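Local coordinates for cGAS/DncV-like nucleotidyltransferase in E. coli homolog (Elizabethkingia meningoseptica ATCC 13253 = NBRC 12535, PDB 6E0O), which synthesises cyclic dinucleotide second messengers from nucleoside triphosphates, probably with magnesium as cofactor, as the signalling enzyme of a CBASS antiphage defence system, at residues Glu249-Lys252 against Asp256-Glu259; Trp265-Ser268 against Thr274-Asp277. All blocks are in the same frame, centred on the assembly; numbering follows the deposited sequence.

Overall arrangement
Both contacts belong to the C-terminal helical part of this cGAS/DncV-like enzyme, and they follow one another along the chain without nesting or crossing. Helix 236-252 ends at the first segment of contact 1; after three loop residues the chain bends away as 256-259, and Tyr-257 closes that bend against the helix end. The loop runs on to 265-268, where contact 2 opens, and closes on 274-277 at the start of helix 275-289. The centres of the two contacts lie about 7 Å apart, and a probable backbone hydrogen bond from Leu-266 N to Tyr-257 O (2.8 Å) links them. Together they tie the linker between two consecutive helices to both helix ends, beside helix 216-224.

Contact 1: residues Glu249-Lys252 against Asp256-Glu259; sequences EDMK and DYTE
The phenol of Tyr-257 reaches the last turn of helix 236-252 and is met there in two ways, by a carboxylate at its rim and a methyl over its face. Tyr-257 OH donates a hydrogen bond of 2.7 Å to Asp-250 OD2, taken by the anti lone pair of that oxygen. OD2 lies in the plane of the ring, while the carboxylate itself stands nearly perpendicular to it, with 88° between the planes. Over one face of the Tyr-257 ring sits Met-251 CE, 3.8 Å from the centroid in a CH-pi contact and displaced toward the rim, with CZ and CE2 its closest ring atoms. Met-251 SD stands farther back, 5.3 Å from the centroid of the Tyr-257 ring, which completes a Met-aromatic contact. Bends about CB-CG (-55°) and CG-SD (95°) of Met-251 bring the CE methyl over the ring. This pairing closes the short bend that follows the helix, and all three side chains are buried. In the next shell, Lys-246, one turn earlier on the helix, forms a salt bridge with Asp-250 OD1, so each carboxylate oxygen has a partner. Leu-222 of helix 216-224 packs on Tyr-257, whereas Met-251 also touches Phe-267, Ala-278 and Leu-279.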
ATOM      1  N   GLU A 249     -11.707 -14.785  13.521  1.00 11.94           N
ATOM      2  CA  GLU A 249     -11.858 -16.230  13.615  1.00 12.31           C
ATOM      3  C   GLU A 249     -10.822 -16.945  12.757  1.00 12.08           C
ATOM      4  O   GLU A 249     -10.235 -17.948  13.187  1.00 12.87           O
ATOM      5  CB  GLU A 249     -13.282 -16.637  13.231  1.00 14.29           C
ATOM      6  CG  GLU A 249     -14.323 -16.179  14.243  1.00 17.07           C
ATOM      7  CD  GLU A 249     -15.723 -16.662  13.928  1.00 24.36           C
ATOM      8  OE1 GLU A 249     -15.901 -17.353  12.904  1.00 31.74           O
ATOM      9  OE2 GLU A 249     -16.646 -16.336  14.704  1.00 25.72           O
ATOM     10  N   ASP A 250     -10.565 -16.430  11.551  1.00 11.16           N
ATOM     11  CA  ASP A 250      -9.560 -17.041  10.686  1.00 11.78           C
ATOM     12  C   ASP A 250      -8.187 -17.047  11.350  1.00 11.72           C
ATOM     13  O   ASP A 250      -7.419 -17.997  11.180  1.00 12.43           O
ATOM     14  CB  ASP A 250      -9.493 -16.306   9.347  1.00 12.84           C
ATOM     15  CG  ASP A 250     -10.599 -16.700   8.398  1.00 13.52           C
ATOM     16  OD1 ASP A 250     -11.308 -17.709   8.640  1.00 14.70           O
ATOM     17  OD2 ASP A 250     -10.757 -15.990   7.393  1.00 13.97           O
ATOM     18  N   MET A 251      -7.849 -15.983  12.088  1.00 11.47           N
ATOM     19  CA  MET A 251      -6.547 -15.933  12.744  1.00 11.20           C
ATOM     20  C   MET A 251      -6.472 -16.963  13.866  1.00 11.73           C
ATOM     21  O   MET A 251      -5.464 -17.663  14.005  1.00 13.59           O
ATOM     22  CB  MET A 251      -6.250 -14.534  13.281  1.00 12.42           C
ATOM     23  CG  MET A 251      -6.152 -13.471  12.185  1.00 12.19           C
ATOM     24  SD  MET A 251      -4.962 -13.793  10.856  1.00 12.28           S
ATOM     25  CE  MET A 251      -6.028 -14.556   9.637  1.00 13.74           C
ATOM     26  N   LYS A 252      -7.542 -17.092  14.666  1.00 12.26           N
ATOM     27  CA  LYS A 252      -7.561 -18.137  15.681  1.00 11.81           C
ATOM     28  C   LYS A 252      -7.462 -19.513  15.037  1.00 12.02           C
ATOM     29  O   LYS A 252      -6.953 -20.460  15.656  1.00 12.80           O
ATOM     30  CB  LYS A 252      -8.832 -18.058  16.534  1.00 12.42           C
ATOM     31  CG  LYS A 252      -8.998 -16.773  17.358  1.00 13.83           C
ATOM     32  CD  LYS A 252      -9.971 -16.955  18.538  1.00 14.96           C
ATOM     33  CE  LYS A 252      -9.286 -17.694  19.690  1.00 14.34           C
ATOM     34  NZ  LYS A 252     -10.172 -17.927  20.871  1.00 16.12           N
ATOM     35  N   ASP A 256      -4.694 -19.804   6.012  1.00 12.86           N
ATOM     36  CA  ASP A 256      -3.681 -19.532   4.991  1.00 13.51           C
ATOM     37  C   ASP A 256      -4.184 -18.430   4.066  1.00 13.59           C
ATOM     38  O   ASP A 256      -4.817 -18.687   3.045  1.00 21.17           O
ATOM     39  CB  ASP A 256      -3.359 -20.799   4.206  1.00 16.63           C
ATOM     40  CG  ASP A 256      -2.658 -21.840   5.041  1.00 19.18           C
ATOM     41  OD1 ASP A 256      -1.833 -21.456   5.891  1.00 19.20           O
ATOM     42  OD2 ASP A 256      -2.938 -23.039   4.845  1.00 26.68           O
ATOM     43  N   TYR A 257      -3.916 -17.188   4.445  1.00 12.87           N
ATOM     44  CA  TYR A 257      -4.280 -16.029   3.649  1.00 11.43           C
ATOM     45  C   TYR A 257      -3.236 -15.784   2.567  1.00 11.77           C
ATOM     46  O   TYR A 257      -2.039 -15.993   2.769  1.00 12.71           O
ATOM     47  CB  TYR A 257      -4.342 -14.804   4.564  1.00 12.30           C
ATOM     48  CG  TYR A 257      -5.646 -14.588   5.303  1.00 10.81           C
ATOM     49  CD1 TYR A 257      -6.569 -15.613   5.489  1.00 12.13           C
ATOM     50  CD2 TYR A 257      -5.961 -13.330   5.799  1.00 11.46           C
ATOM     51  CE1 TYR A 257      -7.773 -15.376   6.141  1.00 11.58           C
ATOM     52  CE2 TYR A 257      -7.149 -13.092   6.440  1.00 11.69           C
ATOM     53  CZ  TYR A 257      -8.049 -14.107   6.612  1.00 12.11           C
ATOM     54  OH  TYR A 257      -9.224 -13.813   7.254  1.00 12.33           O
ATOM     55  N   THR A 258      -3.692 -15.289   1.426  1.00 11.47           N
ATOM     56  CA  THR A 258      -2.777 -14.837   0.388  1.00 11.60           C
ATOM     57  C   THR A 258      -2.569 -13.326   0.487  1.00 11.28           C
ATOM     58  O   THR A 258      -3.374 -12.596   1.068  1.00 12.03           O
ATOM     59  CB  THR A 258      -3.288 -15.177  -1.019  1.00 13.19           C
ATOM     60  OG1 THR A 258      -4.399 -14.338  -1.347  1.00 13.92           O
ATOM     61  CG2 THR A 258      -3.719 -16.627  -1.133  1.00 15.64           C
ATOM     62  N   GLU A 259      -1.478 -12.850  -0.108  1.00 12.11           N
ATOM     63  CA  GLU A 259      -1.379 -11.436  -0.431  1.00 11.50           C
ATOM     64  C   GLU A 259      -2.441 -11.110  -1.472  1.00 11.22           C
ATOM     65  O   GLU A 259      -2.990 -11.999  -2.119  1.00 12.05           O
ATOM     66  CB  GLU A 259       0.030 -11.105  -0.928  1.00 12.42           C
ATOM     67  CG  GLU A 259       1.075 -11.298   0.178  1.00 13.19           C
ATOM     68  CD  GLU A 259       2.481 -10.871  -0.183  1.00 17.45           C
ATOM     69  OE1 GLU A 259       2.762 -10.648  -1.371  1.00 21.83           O
ATOM     70  OE2 GLU A 259       3.320 -10.758   0.736  1.00 18.98           O
TER

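Contact 2: residues Trp265-Ser268 against Thr274-Asp277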
ATOM      1  N   TRP A 265       1.974 -16.150  -0.075  1.00 14.56           N
ATOM      2  CA  TRP A 265       1.205 -16.227   1.149  1.00 13.72           C
ATOM      3  C   TRP A 265       1.437 -14.989   2.002  1.00 12.98           C
ATOM      4  O   TRP A 265       2.559 -14.487   2.105  1.00 14.23           O
ATOM      5  CB  TRP A 265       1.635 -17.443   1.967  1.00 15.27           C
ATOM      6  CG  TRP A 265       1.360 -18.776   1.364  1.00 19.73           C
ATOM      7  CD1 TRP A 265       2.286 -19.713   1.000  1.00 26.65           C
ATOM      8  CD2 TRP A 265       0.078 -19.346   1.072  1.00 19.75           C
ATOM      9  NE1 TRP A 265       1.660 -20.825   0.498  1.00 28.78           N
ATOM     10  CE2 TRP A 265       0.305 -20.628   0.533  1.00 24.63           C
ATOM     11  CE3 TRP A 265      -1.238 -18.901   1.218  1.00 18.05           C
ATOM     12  CZ2 TRP A 265      -0.735 -21.464   0.128  1.00 26.65           C
ATOM     13  CZ3 TRP A 265      -2.269 -19.731   0.812  1.00 20.64           C
ATOM     14  CH2 TRP A 265      -2.011 -21.000   0.281  1.00 24.32           C
ATOM     15  N   LEU A 266       0.378 -14.532   2.666  1.00 12.41           N
ATOM     16  CA  LEU A 266       0.510 -13.396   3.572  1.00 11.69           C
ATOM     17  C   LEU A 266       1.408 -13.742   4.748  1.00 12.36           C
ATOM     18  O   LEU A 266       2.253 -12.933   5.152  1.00 13.56           O
ATOM     19  CB  LEU A 266      -0.867 -12.968   4.061  1.00 11.65           C
ATOM     20  CG  LEU A 266      -0.890 -11.735   4.957  1.00 12.22           C
ATOM     21  CD1 LEU A 266      -0.278 -10.529   4.285  1.00 12.41           C
ATOM     22  CD2 LEU A 266      -2.328 -11.437   5.399  1.00 12.53           C
ATOM     23  N   PHE A 267       1.232 -14.924   5.321  1.00 12.28           N
ATOM     24  CA  PHE A 267       2.007 -15.351   6.487  1.00 12.94           C
ATOM     25  C   PHE A 267       3.168 -16.248   6.068  1.00 13.53           C
ATOM     26  O   PHE A 267       3.448 -17.285   6.647  1.00 17.08           O
ATOM     27  CB  PHE A 267       1.079 -15.983   7.520  1.00 12.78           C
ATOM     28  CG  PHE A 267      -0.012 -15.040   7.949  1.00 12.38           C
ATOM     29  CD1 PHE A 267       0.299 -13.892   8.665  1.00 13.71           C
ATOM     30  CD2 PHE A 267      -1.333 -15.254   7.591  1.00 13.72           C
ATOM     31  CE1 PHE A 267      -0.687 -12.996   9.040  1.00 14.86           C
ATOM     32  CE2 PHE A 267      -2.321 -14.356   7.955  1.00 14.39           C
ATOM     33  CZ  PHE A 267      -1.992 -13.224   8.682  1.00 14.67           C
ATOM     34  N   SER A 268       3.869 -15.792   5.032  1.00 14.40           N
ATOM     35  CA  SER A 268       5.070 -16.443   4.529  1.00 15.35           C
ATOM     36  C   SER A 268       6.213 -16.320   5.526  1.00 14.09           C
ATOM     37  O   SER A 268       6.270 -15.390   6.334  1.00 15.46           O
ATOM     38  CB  SER A 268       5.484 -15.762   3.227  1.00 19.77           C
ATOM     39  OG  SER A 268       6.844 -15.967   2.933  1.00 24.56           O
ATOM     40  N   THR A 274       2.550 -11.449  11.778  1.00 11.55           N
ATOM     41  CA  THR A 274       1.983 -12.716  12.206  1.00 10.98           C
ATOM     42  C   THR A 274       0.462 -12.655  12.293  1.00 10.43           C
ATOM     43  O   THR A 274      -0.150 -11.584  12.325  1.00 11.12           O
ATOM     44  CB  THR A 274       2.501 -13.095  13.598  1.00 12.41           C
ATOM     45  OG1 THR A 274       1.910 -12.195  14.547  1.00 14.10           O
ATOM     46  CG2 THR A 274       4.030 -13.015  13.681  1.00 13.08           C
ATOM     47  N   ARG A 275      -0.142 -13.846  12.355  1.00 10.64           N
ATOM     48  CA  ARG A 275      -1.574 -13.932  12.603  1.00 10.86           C
ATOM     49  C   ARG A 275      -1.948 -13.310  13.941  1.00 10.88           C
ATOM     50  O   ARG A 275      -3.049 -12.764  14.084  1.00 11.65           O
ATOM     51  CB  ARG A 275      -2.026 -15.388  12.548  1.00 11.05           C
ATOM     52  CG  ARG A 275      -1.916 -16.009  11.165  1.00 11.61           C
ATOM     53  CD  ARG A 275      -2.314 -17.465  11.186  1.00 12.65           C
ATOM     54  NE  ARG A 275      -2.141 -18.123   9.897  1.00 12.89           N
ATOM     55  CZ  ARG A 275      -0.982 -18.574   9.432  1.00 13.02           C
ATOM     56  NH1 ARG A 275       0.127 -18.425  10.139  1.00 14.07           N
ATOM     57  NH2 ARG A 275      -0.927 -19.167   8.252  1.00 14.26           N
ATOM     58  N   GLN A 276      -1.060 -13.394  14.933  1.00 10.42           N
ATOM     59  CA  GLN A 276      -1.333 -12.780  16.223  1.00 11.65           C
ATOM     60  C   GLN A 276      -1.451 -11.266  16.098  1.00 11.26           C
ATOM     61  O   GLN A 276      -2.299 -10.645  16.753  1.00 11.96           O
ATOM     62  CB  GLN A 276      -0.243 -13.174  17.212  1.00 12.92           C
ATOM     63  CG  GLN A 276      -0.408 -12.536  18.571  1.00 13.26           C
ATOM     64  CD  GLN A 276      -1.713 -12.896  19.248  1.00 14.76           C
ATOM     65  OE1 GLN A 276      -2.168 -14.049  19.218  1.00 15.44           O
ATOM     66  NE2 GLN A 276      -2.322 -11.909  19.894  1.00 22.17           N
ATOM     67  N   ASP A 277      -0.605 -10.647  15.267  1.00 11.06           N
ATOM     68  CA  ASP A 277      -0.737  -9.214  15.016  1.00 11.42           C
ATOM     69  C   ASP A 277      -2.130  -8.887  14.492  1.00 11.41           C
ATOM     70  O   ASP A 277      -2.769  -7.925  14.931  1.00 12.69           O
ATOM     71  CB  ASP A 277       0.292  -8.751  13.982  1.00 12.59           C
ATOM     72  CG  ASP A 277       1.718  -8.848  14.465  1.00 14.08           C
ATOM     73  OD1 ASP A 277       1.938  -8.765  15.692  1.00 14.95           O
ATOM     74  OD2 ASP A 277       2.622  -9.013  13.609  1.00 15.09           O
TER
HETATM   75  O   HOH W   1       2.116 -19.397   7.845  1.00 24.10           O
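Phe-267 lies against the first turn of helix 275-289, which opens with a capping box formed by Thr-274 and Asp-277. Apolar contact dominates across the two segments. Arg-275 CG sits over the centre of the Phe-267 ring in a CH-pi contact, 3.5 Å from the centroid and only 7° off the ring normal. On the opposite face of the ring is Leu-266 CG, so that the phenyl group is held between its sequence neighbour and the arginine. On the arginine's side of the ring, approaching obliquely, Thr-274 C comes to 3.5 Å from Phe-267 CE1, where the backbone enters the helix.

The arginine chain runs extended from CG to NE, carrying the guanidinium back past the ring toward Phe-267 CB, which lies over one of its faces. Ring and guanidinium planes are inclined by 33°.

The polar links around this packing are of two sorts. Water 1 bridges the segments, donating to Phe-267 O and accepting from Arg-275 NH2 at 3.1 Å, while Arg-275 NE is bound to the carbonyl of Ala-255, outside both segments. In the capping box, Asp-277 N donates to Thr-274 OG1 at 3.0 Å. The reciprocal bond, from Thr-274 N to Asp-277 OD2, is also 3.0 Å long and approaches that oxygen from above the carboxylate plane, 48° out of it.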